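Local coordinates for protein apicoplast TIC22, putative (Plasmodium falciparum 3D7, PDB 4E6Z) that probably acts as a chaperone needed for protein import into the apicoplast, as a member of the Tic22 family, at residues P211-L216 with G256-T261; K97-M102 with N163-L168; D108-L113 with I128-I133; R173-A178 with S188-P193. All coordinates share one frame; numbering follows the deposited sequence.

Contact 1: residues P211-L216 with G256-T261; sequences PLFFDL and GFVPST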
loop_
_atom_site.group_PDB
_atom_site.type_symbol
_atom_site.label_atom_id
_atom_site.label_comp_id
_atom_site.label_asym_id
_atom_site.label_seq_id
_atom_site.Cartn_x
_atom_site.Cartn_y
_atom_site.Cartn_z
ATOM N N PRO A 211 -4.255 -8.921 12.773
ATOM C CA PRO A 211 -4.449 -7.760 11.899
ATOM C C PRO A 211 -3.107 -7.208 11.433
ATOM O O PRO A 211 -2.199 -7.027 12.246
ATOM C CB PRO A 211 -5.141 -6.738 12.811
ATOM C CG PRO A 211 -5.542 -7.492 14.045
ATOM C CD PRO A 211 -4.574 -8.611 14.175
ATOM N N LEU A 212 -2.994 -6.944 10.136
ATOM C CA LEU A 212 -1.767 -6.431 9.546
ATOM C C LEU A 212 -2.056 -5.055 8.962
ATOM O O LEU A 212 -2.734 -4.942 7.942
ATOM C CB LEU A 212 -1.300 -7.371 8.440
ATOM C CG LEU A 212 0.116 -7.922 8.529
ATOM C CD1 LEU A 212 0.448 -8.320 9.952
ATOM C CD2 LEU A 212 0.249 -9.099 7.587
ATOM N N PHE A 213 -1.543 -4.013 9.609
ATOM C CA PHE A 213 -1.924 -2.648 9.265
ATOM C C PHE A 213 -0.925 -1.967 8.349
ATOM O O PHE A 213 0.281 -2.017 8.591
ATOM C CB PHE A 213 -2.101 -1.801 10.527
ATOM C CG PHE A 213 -3.149 -2.319 11.460
ATOM C CD1 PHE A 213 -4.455 -1.863 11.380
ATOM C CD2 PHE A 213 -2.831 -3.264 12.421
ATOM C CE1 PHE A 213 -5.424 -2.340 12.244
ATOM C CE2 PHE A 213 -3.791 -3.743 13.285
ATOM C CZ PHE A 213 -5.091 -3.283 13.197
ATOM N N PHE A 214 -1.435 -1.322 7.304
ATOM C CA PHE A 214 -0.594 -0.494 6.453
ATOM C C PHE A 214 -0.247 0.814 7.157
ATOM O O PHE A 214 0.874 1.301 7.049
ATOM C CB PHE A 214 -1.250 -0.243 5.089
ATOM C CG PHE A 214 -1.054 -1.371 4.120
ATOM C CD1 PHE A 214 0.020 -1.373 3.244
ATOM C CD2 PHE A 214 -1.927 -2.446 4.103
ATOM C CE1 PHE A 214 0.211 -2.419 2.356
ATOM C CE2 PHE A 214 -1.741 -3.495 3.221
ATOM C CZ PHE A 214 -0.669 -3.484 2.349
ATOM N N ASP A 215 -1.209 1.369 7.888
ATOM C CA ASP A 215 -0.970 2.578 8.668
ATOM C C ASP A 215 -0.700 2.269 10.138
ATOM O O ASP A 215 -1.513 1.635 10.811
ATOM C CB ASP A 215 -2.141 3.554 8.539
ATOM C CG ASP A 215 -2.179 4.246 7.184
ATOM O OD1 ASP A 215 -1.517 3.753 6.244
ATOM O OD2 ASP A 215 -2.868 5.283 7.063
ATOM N N LEU A 216 0.454 2.718 10.621
ATOM C CA LEU A 216 0.810 2.573 12.022
ATOM C C LEU A 216 -0.292 3.141 12.912
ATOM O O LEU A 216 -0.680 2.526 13.903
ATOM C CB LEU A 216 2.134 3.282 12.319
ATOM C CG LEU A 216 2.534 3.338 13.801
ATOM C CD1 LEU A 216 2.562 1.946 14.416
ATOM C CD2 LEU A 216 3.876 4.032 13.989
ATOM N N GLY A 256 -4.490 -11.053 8.512
ATOM C CA GLY A 256 -5.492 -10.282 7.802
ATOM C C GLY A 256 -4.969 -8.888 7.506
ATOM O O GLY A 256 -4.394 -8.240 8.379
ATOM N N PHE A 257 -5.157 -8.429 6.273
ATOM C CA PHE A 257 -4.698 -7.101 5.878
ATOM C C PHE A 257 -5.710 -6.021 6.237
ATOM O O PHE A 257 -6.890 -6.128 5.905
ATOM C CB PHE A 257 -4.399 -7.046 4.375
ATOM C CG PHE A 257 -3.085 -7.665 3.996
ATOM C CD1 PHE A 257 -1.892 -7.082 4.394
ATOM C CD2 PHE A 257 -3.040 -8.818 3.231
ATOM C CE1 PHE A 257 -0.677 -7.647 4.048
ATOM C CE2 PHE A 257 -1.829 -9.386 2.880
ATOM C CZ PHE A 257 -0.645 -8.801 3.290
ATOM N N VAL A 258 -5.242 -4.985 6.923
ATOM C CA VAL A 258 -6.066 -3.814 7.185
ATOM C C VAL A 258 -5.525 -2.608 6.416
ATOM O O VAL A 258 -4.512 -2.022 6.796
ATOM C CB VAL A 258 -6.130 -3.472 8.686
ATOM C CG1 VAL A 258 -7.017 -2.253 8.906
ATOM C CG2 VAL A 258 -6.633 -4.671 9.504
ATOM N N PRO A 259 -6.207 -2.238 5.324
ATOM C CA PRO A 259 -5.791 -1.106 4.491
ATOM C C PRO A 259 -5.753 0.198 5.279
ATOM O O PRO A 259 -6.450 0.341 6.280
ATOM C CB PRO A 259 -6.896 -1.025 3.432
ATOM C CG PRO A 259 -7.552 -2.364 3.442
ATOM C CD PRO A 259 -7.455 -2.856 4.843
ATOM N N SER A 260 -4.937 1.140 4.827
ATOM C CA SER A 260 -4.963 2.487 5.374
ATOM C C SER A 260 -6.391 3.006 5.325
ATOM O O SER A 260 -6.999 3.048 4.258
ATOM C CB SER A 260 -4.052 3.405 4.556
ATOM O OG SER A 260 -4.228 4.760 4.930
ATOM N N THR A 261 -6.937 3.388 6.476
ATOM C CA THR A 261 -8.302 3.904 6.508
ATOM C C THR A 261 -8.415 5.179 5.671
ATOM O O THR A 261 -9.479 5.492 5.139
ATOM C CB THR A 261 -8.796 4.175 7.944
ATOM O OG1 THR A 261 -7.987 5.189 8.552
ATOM C CG2 THR A 261 -8.737 2.903 8.781
HETATM O O HOH W 1 -3.819 0.465 8.171
#
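Leu212 and Phe257 lie at the centre of a parallel strand pair, where the edge strand 255-258 joins strand 208-213 of a four-stranded mixed sheet. Backbone bonds alternate across the pair. Leu212 N donates to Gly256 O at 2.6 Å, and Leu212 O in turn accepts Val258 N at 2.7 Å. Val258 O serves two partners as the strands end: Phe214 N reaches it at 3.2 Å, and a water lies 2.9 Å from Val258 O. That water also accepts the N-H of Asp215, so it bridges the two segments just where the regular ladder stops.

Side chains cover both faces. On one, the Val258 CG2 methyl sits over a face of the Phe213 ring, 4.2 Å from its centroid, and the ring also packs on Leu219 and Ala222 of helix 216-227. On the other, Leu212 and Phe257 run side by side; just past the strand, Phe214 CE2 meets Phe257 CD1 at 3.8 Å with the ring planes inclined at 35°.

Both segments then turn into helices. Ser260 is the N-cap of helix 261-272, its OG receiving weak bonds from Gln262 N and Ser263 N, and Asp215 precedes helix 216-227. The two helix starts are tied together by the same hydroxyl: Ser260 OG, anti to its own N (chi1 170°), donates to Asp215 OD2 at 2.6 Å, arriving from above the carboxylate plane, 48° out of it.

Contact 2: residues K97-M102 with N163-L168; sequences KQVCYM and NIYWKL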
loop_
_atom_site.group_PDB
_atom_site.type_symbol
_atom_site.label_atom_id
_atom_site.label_comp_id
_atom_site.label_asym_id
_atom_site.label_seq_id
_atom_site.Cartn_x
_atom_site.Cartn_y
_atom_site.Cartn_z
ATOM N N LYS A 97 14.526 1.744 -18.733
ATOM C CA LYS A 97 13.277 1.010 -18.859
ATOM C C LYS A 97 12.097 1.974 -18.815
ATOM O O LYS A 97 12.248 3.141 -18.451
ATOM C CB LYS A 97 13.151 -0.014 -17.729
ATOM C CG LYS A 97 14.379 -0.104 -16.831
ATOM C CD LYS A 97 14.072 -0.879 -15.557
ATOM C CE LYS A 97 15.277 -0.933 -14.629
ATOM N NZ LYS A 97 16.406 -1.698 -15.225
ATOM N N GLN A 98 10.922 1.483 -19.194
ATOM C CA GLN A 98 9.702 2.269 -19.099
ATOM C C GLN A 98 9.058 2.022 -17.742
ATOM O O GLN A 98 8.638 0.906 -17.446
ATOM C CB GLN A 98 8.734 1.889 -20.217
ATOM C CG GLN A 98 9.267 2.139 -21.617
ATOM C CD GLN A 98 8.320 1.645 -22.692
ATOM O OE1 GLN A 98 7.437 2.375 -23.140
ATOM N NE2 GLN A 98 8.496 0.395 -23.105
ATOM N N VAL A 99 8.981 3.062 -16.919
ATOM C CA VAL A 99 8.484 2.910 -15.557
ATOM C C VAL A 99 7.172 3.640 -15.295
ATOM O O VAL A 99 7.011 4.805 -15.652
ATOM C CB VAL A 99 9.522 3.394 -14.528
ATOM C CG1 VAL A 99 8.929 3.373 -13.131
ATOM C CG2 VAL A 99 10.764 2.528 -14.594
ATOM N N CYS A 100 6.236 2.939 -14.663
ATOM C CA CYS A 100 5.024 3.564 -14.153
ATOM C C CYS A 100 4.977 3.452 -12.628
ATOM O O CYS A 100 5.456 2.477 -12.055
ATOM C CB CYS A 100 3.770 2.958 -14.797
ATOM S SG CYS A 100 3.525 3.453 -16.535
ATOM N N TYR A 101 4.403 4.462 -11.985
ATOM C CA TYR A 101 4.386 4.556 -10.530
ATOM C C TYR A 101 3.029 4.209 -9.932
ATOM O O TYR A 101 1.998 4.726 -10.354
ATOM C CB TYR A 101 4.803 5.963 -10.098
ATOM C CG TYR A 101 6.242 6.276 -10.425
ATOM C CD1 TYR A 101 7.264 5.898 -9.568
ATOM C CD2 TYR A 101 6.583 6.935 -11.600
ATOM C CE1 TYR A 101 8.586 6.173 -9.865
ATOM C CE2 TYR A 101 7.903 7.216 -11.906
ATOM C CZ TYR A 101 8.900 6.830 -11.034
ATOM O OH TYR A 101 10.216 7.106 -11.324
HETATM N N MSE A 102 3.040 3.326 -8.943
HETATM C CA MSE A 102 1.828 2.958 -8.229
HETATM C C MSE A 102 2.004 3.268 -6.746
HETATM O O MSE A 102 2.955 2.808 -6.123
HETATM C CB MSE A 102 1.546 1.475 -8.420
HETATM C CG MSE A 102 1.515 1.056 -9.867
HETATM SE SE MSE A 102 1.132 -0.836 -10.090
HETATM C CE MSE A 102 2.627 -1.593 -9.084
ATOM N N ASN A 163 8.845 -3.400 -22.351
ATOM C CA ASN A 163 7.874 -3.660 -21.293
ATOM C C ASN A 163 7.929 -2.640 -20.162
ATOM O O ASN A 163 8.997 -2.140 -19.810
ATOM C CB ASN A 163 8.046 -5.074 -20.732
ATOM C CG ASN A 163 7.402 -6.129 -21.609
ATOM O OD1 ASN A 163 6.509 -5.833 -22.403
ATOM N ND2 ASN A 163 7.850 -7.372 -21.464
ATOM N N ILE A 164 6.765 -2.341 -19.598
ATOM C CA ILE A 164 6.654 -1.355 -18.532
ATOM C C ILE A 164 6.978 -1.954 -17.170
ATOM O O ILE A 164 6.437 -2.991 -16.792
ATOM C CB ILE A 164 5.240 -0.747 -18.477
ATOM C CG1 ILE A 164 4.930 0.003 -19.775
ATOM C CG2 ILE A 164 5.100 0.170 -17.268
ATOM C CD1 ILE A 164 3.533 0.585 -19.824
ATOM N N TYR A 165 7.866 -1.293 -16.438
ATOM C CA TYR A 165 8.158 -1.680 -15.066
ATOM C C TYR A 165 7.225 -0.955 -14.098
ATOM O O TYR A 165 7.337 0.254 -13.895
ATOM C CB TYR A 165 9.622 -1.399 -14.717
ATOM C CG TYR A 165 9.963 -1.675 -13.269
ATOM C CD1 TYR A 165 9.924 -2.966 -12.760
ATOM C CD2 TYR A 165 10.327 -0.646 -12.411
ATOM C CE1 TYR A 165 10.233 -3.225 -11.439
ATOM C CE2 TYR A 165 10.639 -0.894 -11.087
ATOM C CZ TYR A 165 10.589 -2.185 -10.606
ATOM O OH TYR A 165 10.899 -2.438 -9.287
ATOM N N TRP A 166 6.297 -1.704 -13.514
ATOM C CA TRP A 166 5.345 -1.149 -12.562
ATOM C C TRP A 166 5.960 -1.076 -11.169
ATOM O O TRP A 166 6.158 -2.098 -10.516
ATOM C CB TRP A 166 4.070 -1.993 -12.543
ATOM C CG TRP A 166 3.398 -2.051 -13.878
ATOM C CD1 TRP A 166 3.557 -3.009 -14.843
ATOM C CD2 TRP A 166 2.468 -1.101 -14.406
ATOM N NE1 TRP A 166 2.774 -2.715 -15.934
ATOM C CE2 TRP A 166 2.097 -1.546 -15.692
ATOM C CE3 TRP A 166 1.909 0.084 -13.916
ATOM C CZ2 TRP A 166 1.195 -0.851 -16.492
ATOM C CZ3 TRP A 166 1.015 0.776 -14.713
ATOM C CH2 TRP A 166 0.666 0.305 -15.985
ATOM N N LYS A 167 6.264 0.141 -10.725
ATOM C CA LYS A 167 6.948 0.358 -9.452
ATOM C C LYS A 167 5.974 0.727 -8.336
ATOM O O LYS A 167 5.300 1.754 -8.399
ATOM C CB LYS A 167 8.009 1.447 -9.609
ATOM C CG LYS A 167 8.736 1.811 -8.332
ATOM C CD LYS A 167 9.669 2.993 -8.556
ATOM C CE LYS A 167 10.857 2.608 -9.422
ATOM N NZ LYS A 167 11.743 1.623 -8.739
ATOM N N LEU A 168 5.911 -0.119 -7.313
ATOM C CA LEU A 168 5.029 0.119 -6.176
ATOM C C LEU A 168 5.720 1.010 -5.146
ATOM O O LEU A 168 6.847 0.735 -4.735
ATOM C CB LEU A 168 4.615 -1.214 -5.543
ATOM C CG LEU A 168 3.619 -1.199 -4.377
ATOM C CD1 LEU A 168 2.258 -0.683 -4.815
ATOM C CD2 LEU A 168 3.491 -2.592 -3.776
#
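Val99 to Met102 pair in parallel with Tyr165 to Leu168, joining the central strand 97-103 of a three-stranded mixed sheet to its edge strand 164-169. Four backbone bonds stitch the ladder: Gln98 O accepts Tyr165 N at 2.5 Å, Cys100 uses both its N, to Tyr165 O, and its O, from Lys167 N, and Met102 N closes on Lys167 O at 2.8 Å.

One face carries Val99, Tyr101, Tyr165 and Lys167. Val99 CG2 meets the edge of the Tyr165 ring at CD2, 3.9 Å away, and the Lys167 chain runs beside Tyr101, its CD 3.6 Å from CE1 of that ring. The phenol OH of Tyr101 is bonded to Glu94 on the neighbouring strand 92-94.

On the other face, which packs on helix 135-150 and on strand 78-83, Cys100 and selenomethionine Met102 gather round Trp166. Met102 crosses the indole at about a right angle and bends at its end (chi3 -59°), which brings CE to 3.8 Å from Trp166 CB. Ile164 CG2 lies over the rim of one indole face and also meets Cys100 SG at 3.7 Å. Cys100 in turn touches the six-membered ring twice: CB stands 3.5 Å from Trp166 CZ3, and SG makes an oblique sulfur-aromatic contact, 4.5 Å from the ring centroid.

Contact 3: residues D108-L113 with I128-I133; sequences DAENML and IKIHNI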
loop_
_atom_site.group_PDB
_atom_site.type_symbol
_atom_site.label_atom_id
_atom_site.label_comp_id
_atom_site.label_asym_id
_atom_site.label_seq_id
_atom_site.Cartn_x
_atom_site.Cartn_y
_atom_site.Cartn_z
ATOM N N ASP A 108 0.654 10.637 -1.599
ATOM C CA ASP A 108 1.923 10.546 -2.307
ATOM C C ASP A 108 1.671 10.724 -3.809
ATOM O O ASP A 108 2.450 11.369 -4.500
ATOM C CB ASP A 108 2.599 9.197 -2.052
ATOM C CG ASP A 108 3.104 9.042 -0.616
ATOM O OD1 ASP A 108 2.994 9.996 0.185
ATOM O OD2 ASP A 108 3.621 7.950 -0.296
ATOM N N ALA A 109 0.580 10.144 -4.304
ATOM C CA ALA A 109 0.198 10.291 -5.709
ATOM C C ALA A 109 -0.178 11.733 -6.029
ATOM O O ALA A 109 0.252 12.281 -7.041
ATOM C CB ALA A 109 -0.951 9.359 -6.054
ATOM N N GLU A 110 -0.989 12.338 -5.164
ATOM C CA GLU A 110 -1.347 13.744 -5.296
ATOM C C GLU A 110 -0.097 14.615 -5.365
ATOM O O GLU A 110 -0.051 15.592 -6.106
ATOM C CB GLU A 110 -2.217 14.198 -4.121
ATOM C CG GLU A 110 -3.700 13.937 -4.289
ATOM C CD GLU A 110 -4.532 14.704 -3.280
ATOM O OE1 GLU A 110 -3.937 15.398 -2.433
ATOM O OE2 GLU A 110 -5.777 14.621 -3.337
ATOM N N ASN A 111 0.910 14.262 -4.575
ATOM C CA ASN A 111 2.155 15.011 -4.563
ATOM C C ASN A 111 2.870 14.948 -5.907
ATOM O O ASN A 111 3.429 15.940 -6.358
ATOM C CB ASN A 111 3.086 14.508 -3.458
ATOM C CG ASN A 111 4.475 15.112 -3.553
ATOM O OD1 ASN A 111 4.656 16.317 -3.375
ATOM N ND2 ASN A 111 5.462 14.277 -3.857
HETATM N N MSE A 112 2.872 13.775 -6.533
HETATM C CA MSE A 112 3.531 13.627 -7.823
HETATM C C MSE A 112 2.759 14.364 -8.910
HETATM O O MSE A 112 3.353 15.033 -9.755
HETATM C CB MSE A 112 3.701 12.159 -8.199
HETATM C CG MSE A 112 4.582 11.965 -9.420
HETATM SE SE MSE A 112 4.606 10.151 -10.130
HETATM C CE MSE A 112 2.737 9.987 -10.588
ATOM N N LEU A 113 1.435 14.241 -8.875
ATOM C CA LEU A 113 0.572 14.995 -9.769
ATOM C C LEU A 113 0.857 16.491 -9.630
ATOM O O LEU A 113 0.987 17.207 -10.620
ATOM C CB LEU A 113 -0.899 14.702 -9.469
ATOM C CG LEU A 113 -1.956 15.483 -10.261
ATOM C CD1 LEU A 113 -3.216 14.640 -10.473
ATOM C CD2 LEU A 113 -2.298 16.795 -9.575
ATOM N N ILE A 128 -4.773 15.628 -16.132
ATOM C CA ILE A 128 -4.375 14.563 -15.211
ATOM C C ILE A 128 -5.270 14.393 -13.982
ATOM O O ILE A 128 -5.856 15.347 -13.476
ATOM C CB ILE A 128 -2.894 14.676 -14.785
ATOM C CG1 ILE A 128 -2.631 15.981 -14.041
ATOM C CG2 ILE A 128 -1.979 14.562 -15.994
ATOM C CD1 ILE A 128 -1.203 16.092 -13.568
ATOM N N LYS A 129 -5.366 13.154 -13.516
ATOM C CA LYS A 129 -6.204 12.828 -12.375
ATOM C C LYS A 129 -5.597 11.650 -11.633
ATOM O O LYS A 129 -4.666 11.005 -12.123
ATOM C CB LYS A 129 -7.618 12.451 -12.838
ATOM C CG LYS A 129 -7.685 11.086 -13.506
ATOM C CD LYS A 129 -9.112 10.628 -13.743
ATOM C CE LYS A 129 -9.147 9.140 -14.063
ATOM N NZ LYS A 129 -10.039 8.832 -15.217
ATOM N N ILE A 130 -6.140 11.368 -10.454
ATOM C CA ILE A 130 -5.745 10.199 -9.686
ATOM C C ILE A 130 -6.700 9.071 -10.034
ATOM O O ILE A 130 -7.914 9.262 -10.060
ATOM C CB ILE A 130 -5.824 10.471 -8.173
ATOM C CG1 ILE A 130 -5.007 11.716 -7.808
ATOM C CG2 ILE A 130 -5.374 9.242 -7.374
ATOM C CD1 ILE A 130 -3.522 11.573 -8.042
ATOM N N HIS A 131 -6.151 7.898 -10.312
ATOM C CA HIS A 131 -6.968 6.737 -10.626
ATOM C C HIS A 131 -6.652 5.584 -9.676
ATOM O O HIS A 131 -5.497 5.357 -9.321
ATOM C CB HIS A 131 -6.751 6.315 -12.076
ATOM C CG HIS A 131 -7.577 5.143 -12.490
ATOM N ND1 HIS A 131 -8.956 5.146 -12.437
ATOM C CD2 HIS A 131 -7.226 3.928 -12.977
ATOM C CE1 HIS A 131 -9.414 3.983 -12.855
ATOM N NE2 HIS A 131 -8.384 3.224 -13.193
ATOM N N ASN A 132 -7.682 4.855 -9.266
ATOM C CA ASN A 132 -7.490 3.788 -8.294
ATOM C C ASN A 132 -7.597 2.387 -8.883
ATOM O O ASN A 132 -8.497 2.096 -9.667
ATOM C CB ASN A 132 -8.467 3.945 -7.123
ATOM C CG ASN A 132 -9.917 3.862 -7.560
ATOM O OD1 ASN A 132 -10.410 4.720 -8.293
ATOM N ND2 ASN A 132 -10.607 2.820 -7.116
ATOM N N ILE A 133 -6.651 1.533 -8.510
ATOM C CA ILE A 133 -6.753 0.099 -8.739
ATOM C C ILE A 133 -6.601 -0.593 -7.381
ATOM O O ILE A 133 -6.717 0.056 -6.341
ATOM C CB ILE A 133 -5.674 -0.398 -9.722
ATOM C CG1 ILE A 133 -4.279 -0.185 -9.133
ATOM C CG2 ILE A 133 -5.799 0.327 -11.061
ATOM C CD1 ILE A 133 -3.165 -0.810 -9.939
#
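Leu113 of helix 106-119 fits against Ile128, just before strand 129-134, and Ile130 within it, in a purely apolar helix-on-strand contact. The axes of segments 108-113 and 129-133 run roughly antiparallel, at 148°, and approach to 9.0 Å.

The Leu113 side chain can be followed outward. CB points to the strand and lies 4.3 Å from Ile128 CD1 and equally far from Ile130 CD1. CG, anti to the backbone N (chi1 176°), presses on Ile128 CD1 at 3.4 Å, tighter than usual for two carbons. Beyond it the branches part: CD1 passes over the strand backbone, 4.0 Å from Lys129 CA, and reaches Ile130 CD1 at 3.9 Å, whereas CD2 stays beside Ile128 CD1. Leu113 and Ile128 slide past each other in opposite directions. The isoleucine has CG1 between its backbone N and carbonyl carbon (chi1 62°), from where CD1 extends to the helix. One turn earlier, Ala109 CB meets Ile130 CD1, also at 3.9 Å, and that isoleucine methyl also rests against Ala109 C and Glu110 N.

Strand 129-134 is paired antiparallel with strand 78-83, whose Ile82 also touches Ala109. Helix 261-272 closes in beside the contact: its Tyr266 and Leu270 pack on Ile130, while Glu110 OE2 forms a salt bridge with Lys269 and a hydrogen bond with Tyr266 OH.

Contact 4: residues R173-A178 with S188-P193; sequences RQLQNA and SELMYP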
loop_
_atom_site.group_PDB
_atom_site.type_symbol
_atom_site.label_atom_id
_atom_site.label_comp_id
_atom_site.label_asym_id
_atom_site.label_seq_id
_atom_site.Cartn_x
_atom_site.Cartn_y
_atom_site.Cartn_z
ATOM N N ARG A 173 4.986 8.290 4.569
ATOM C CA ARG A 173 4.860 8.519 6.003
ATOM C C ARG A 173 5.002 7.224 6.820
ATOM O O ARG A 173 5.497 7.244 7.943
ATOM C CB ARG A 173 3.523 9.204 6.304
ATOM C CG ARG A 173 3.304 9.531 7.769
ATOM C CD ARG A 173 1.922 10.125 8.004
ATOM N NE ARG A 173 0.858 9.208 7.608
ATOM C CZ ARG A 173 -0.417 9.337 7.967
ATOM N NH1 ARG A 173 -0.791 10.344 8.745
ATOM N NH2 ARG A 173 -1.316 8.451 7.556
ATOM N N GLN A 174 4.563 6.102 6.259
ATOM C CA GLN A 174 4.670 4.824 6.953
ATOM C C GLN A 174 6.089 4.259 6.888
ATOM O O GLN A 174 6.537 3.593 7.822
ATOM C CB GLN A 174 3.657 3.809 6.411
ATOM C CG GLN A 174 2.205 4.263 6.517
ATOM C CD GLN A 174 1.841 4.761 7.908
ATOM O OE1 GLN A 174 2.256 4.190 8.919
ATOM N NE2 GLN A 174 1.060 5.833 7.965
ATOM N N LEU A 175 6.796 4.523 5.793
ATOM C CA LEU A 175 8.194 4.118 5.684
ATOM C C LEU A 175 9.012 4.801 6.764
ATOM O O LEU A 175 9.916 4.203 7.347
ATOM C CB LEU A 175 8.758 4.462 4.308
ATOM C CG LEU A 175 8.468 3.464 3.186
ATOM C CD1 LEU A 175 8.687 4.112 1.813
ATOM C CD2 LEU A 175 9.337 2.226 3.361
ATOM N N GLN A 176 8.684 6.059 7.030
ATOM C CA GLN A 176 9.320 6.783 8.115
ATOM C C GLN A 176 8.941 6.187 9.470
ATOM O O GLN A 176 9.801 5.961 10.321
ATOM C CB GLN A 176 8.948 8.263 8.071
ATOM C CG GLN A 176 9.697 9.096 9.093
ATOM C CD GLN A 176 11.204 8.908 9.012
ATOM O OE1 GLN A 176 11.848 9.318 8.040
ATOM N NE2 GLN A 176 11.777 8.288 10.042
ATOM N N ASN A 177 7.650 5.942 9.667
ATOM C CA ASN A 177 7.161 5.346 10.907
ATOM C C ASN A 177 7.839 4.014 11.212
ATOM O O ASN A 177 8.088 3.680 12.372
ATOM C CB ASN A 177 5.643 5.155 10.845
ATOM C CG ASN A 177 4.885 6.460 10.976
ATOM O OD1 ASN A 177 5.419 7.450 11.462
ATOM N ND2 ASN A 177 3.629 6.463 10.552
ATOM N N ALA A 178 8.143 3.260 10.160
ATOM C CA ALA A 178 8.694 1.918 10.303
ATOM C C ALA A 178 10.167 1.916 10.715
ATOM O O ALA A 178 10.634 0.977 11.360
ATOM C CB ALA A 178 8.500 1.126 9.018
ATOM N N SER A 188 17.975 -1.508 6.586
ATOM C CA SER A 188 18.577 -1.435 5.262
ATOM C C SER A 188 17.630 -2.012 4.217
ATOM O O SER A 188 17.443 -1.434 3.147
ATOM C CB SER A 188 19.908 -2.187 5.234
ATOM O OG SER A 188 20.816 -1.655 6.183
ATOM N N GLU A 189 17.029 -3.153 4.537
ATOM C CA GLU A 189 16.156 -3.848 3.595
ATOM C C GLU A 189 14.689 -3.443 3.711
ATOM O O GLU A 189 13.827 -4.050 3.078
ATOM C CB GLU A 189 16.284 -5.365 3.755
ATOM C CG GLU A 189 17.622 -5.932 3.320
ATOM C CD GLU A 189 17.589 -7.442 3.182
ATOM O OE1 GLU A 189 18.668 -8.050 3.018
ATOM O OE2 GLU A 189 16.483 -8.020 3.236
ATOM N N LEU A 190 14.404 -2.427 4.522
ATOM C CA LEU A 190 13.036 -1.933 4.661
ATOM C C LEU A 190 12.412 -1.712 3.286
ATOM O O LEU A 190 12.866 -0.860 2.520
ATOM C CB LEU A 190 13.002 -0.633 5.465
ATOM C CG LEU A 190 11.637 0.058 5.516
ATOM C CD1 LEU A 190 10.590 -0.850 6.149
ATOM C CD2 LEU A 190 11.727 1.386 6.252
HETATM N N MSE A 191 11.374 -2.481 2.977
HETATM C CA MSE A 191 10.781 -2.451 1.646
HETATM C C MSE A 191 9.332 -1.970 1.638
HETATM O O MSE A 191 9.058 -0.799 1.368
HETATM C CB MSE A 191 10.885 -3.829 0.988
HETATM C CG MSE A 191 12.211 -4.092 0.289
HETATM SE SE MSE A 191 12.333 -3.240 -1.467
HETATM C CE MSE A 191 12.583 -1.377 -0.926
ATOM N N TYR A 192 8.412 -2.885 1.917
ATOM C CA TYR A 192 6.991 -2.563 1.913
ATOM C C TYR A 192 6.394 -2.841 3.282
ATOM O O TYR A 192 5.806 -3.897 3.514
ATOM C CB TYR A 192 6.263 -3.365 0.838
ATOM C CG TYR A 192 6.798 -3.130 -0.555
ATOM C CD1 TYR A 192 6.322 -2.086 -1.335
ATOM C CD2 TYR A 192 7.783 -3.949 -1.087
ATOM C CE1 TYR A 192 6.811 -1.867 -2.613
ATOM C CE2 TYR A 192 8.275 -3.740 -2.364
ATOM C CZ TYR A 192 7.786 -2.697 -3.123
ATOM O OH TYR A 192 8.276 -2.485 -4.389
ATOM N N PRO A 193 6.546 -1.878 4.197
ATOM C CA PRO A 193 6.175 -2.041 5.605
ATOM C C PRO A 193 4.681 -2.281 5.850
ATOM O O PRO A 193 3.814 -1.652 5.240
ATOM C CB PRO A 193 6.608 -0.709 6.234
ATOM C CG PRO A 193 6.647 0.259 5.092
ATOM C CD PRO A 193 7.108 -0.545 3.920
#
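Leu175 and Pro193 bring the two backbones nearest, their CA atoms 6.5 Å apart, where helix 172-179 meets an irregular chain segment that becomes strand 193-203 at the proline. The contact is a small apolar seam between one side of the helix and the chain returning past it.

Leu175 is the hub. Its CG lies anti to the carbonyl carbon (chi1 -83°), which swings the branch toward the returning chain, and a single methyl, CD2, makes most of the contacts: Pro193 CD at 3.6 Å, the carbonyl oxygen of Met191 at a similar range, and Leu190 CG at 3.8 Å. The leucine chain crosses the proline ring at about a right angle. Leu190 answers from the other side of the seam. Extended anti to its own N (chi1 173°), it puts CD2 3.5 Å from Leu175 O and CD1 4.1 Å from Ala178 CB. One turn along from Leu175, that alanine methyl also touches Pro193 CB at 3.8 Å, so Leu190 and Pro193 share it.

Gln174 and Asn177 engage their polar ends away from the seam. Gln174 OE1 accepts Asn177 ND2 at 3.1 Å, from above its carbonyl plane, and also the N-H of Leu216, while Gln174 NE2 bonds to Glu217 OE2; the amide is therefore fixed at both ends against the start of helix 216-227. Around the seam, Phe195 of strand 193-203 packs on Gln174, Asn177 and Ala178, and Val240 of the outermost strand 238-242 lies against Ala178 and Pro193, seating helix 172-179 on the four-stranded sheet.

From the N terminus, strand 97-103 opens the long loop that contact 2 closes at residues 163-168. Contact 3 is nested inside it, closing the shorter excursion from helix 106-119 to strand 129-134. The two touch where Met112 packs on Tyr101 and Met102 on Ile133. Strand 164-169 then leads into helix 172-179, and contact 4 closes the short loop from that helix to strand 193-203; Leu168 and Tyr192 join it to contact 2. Contact 1 comes last, closing the connection from strand 208-213 through helix 216-227, strand 238-242 and helix 243-247 to strand 255-258, and meets contact 4 through Gln174 and Leu216. Beyond it, helix 261-272 runs back to contact 3, connecting the four-stranded sheet to strand 129-134.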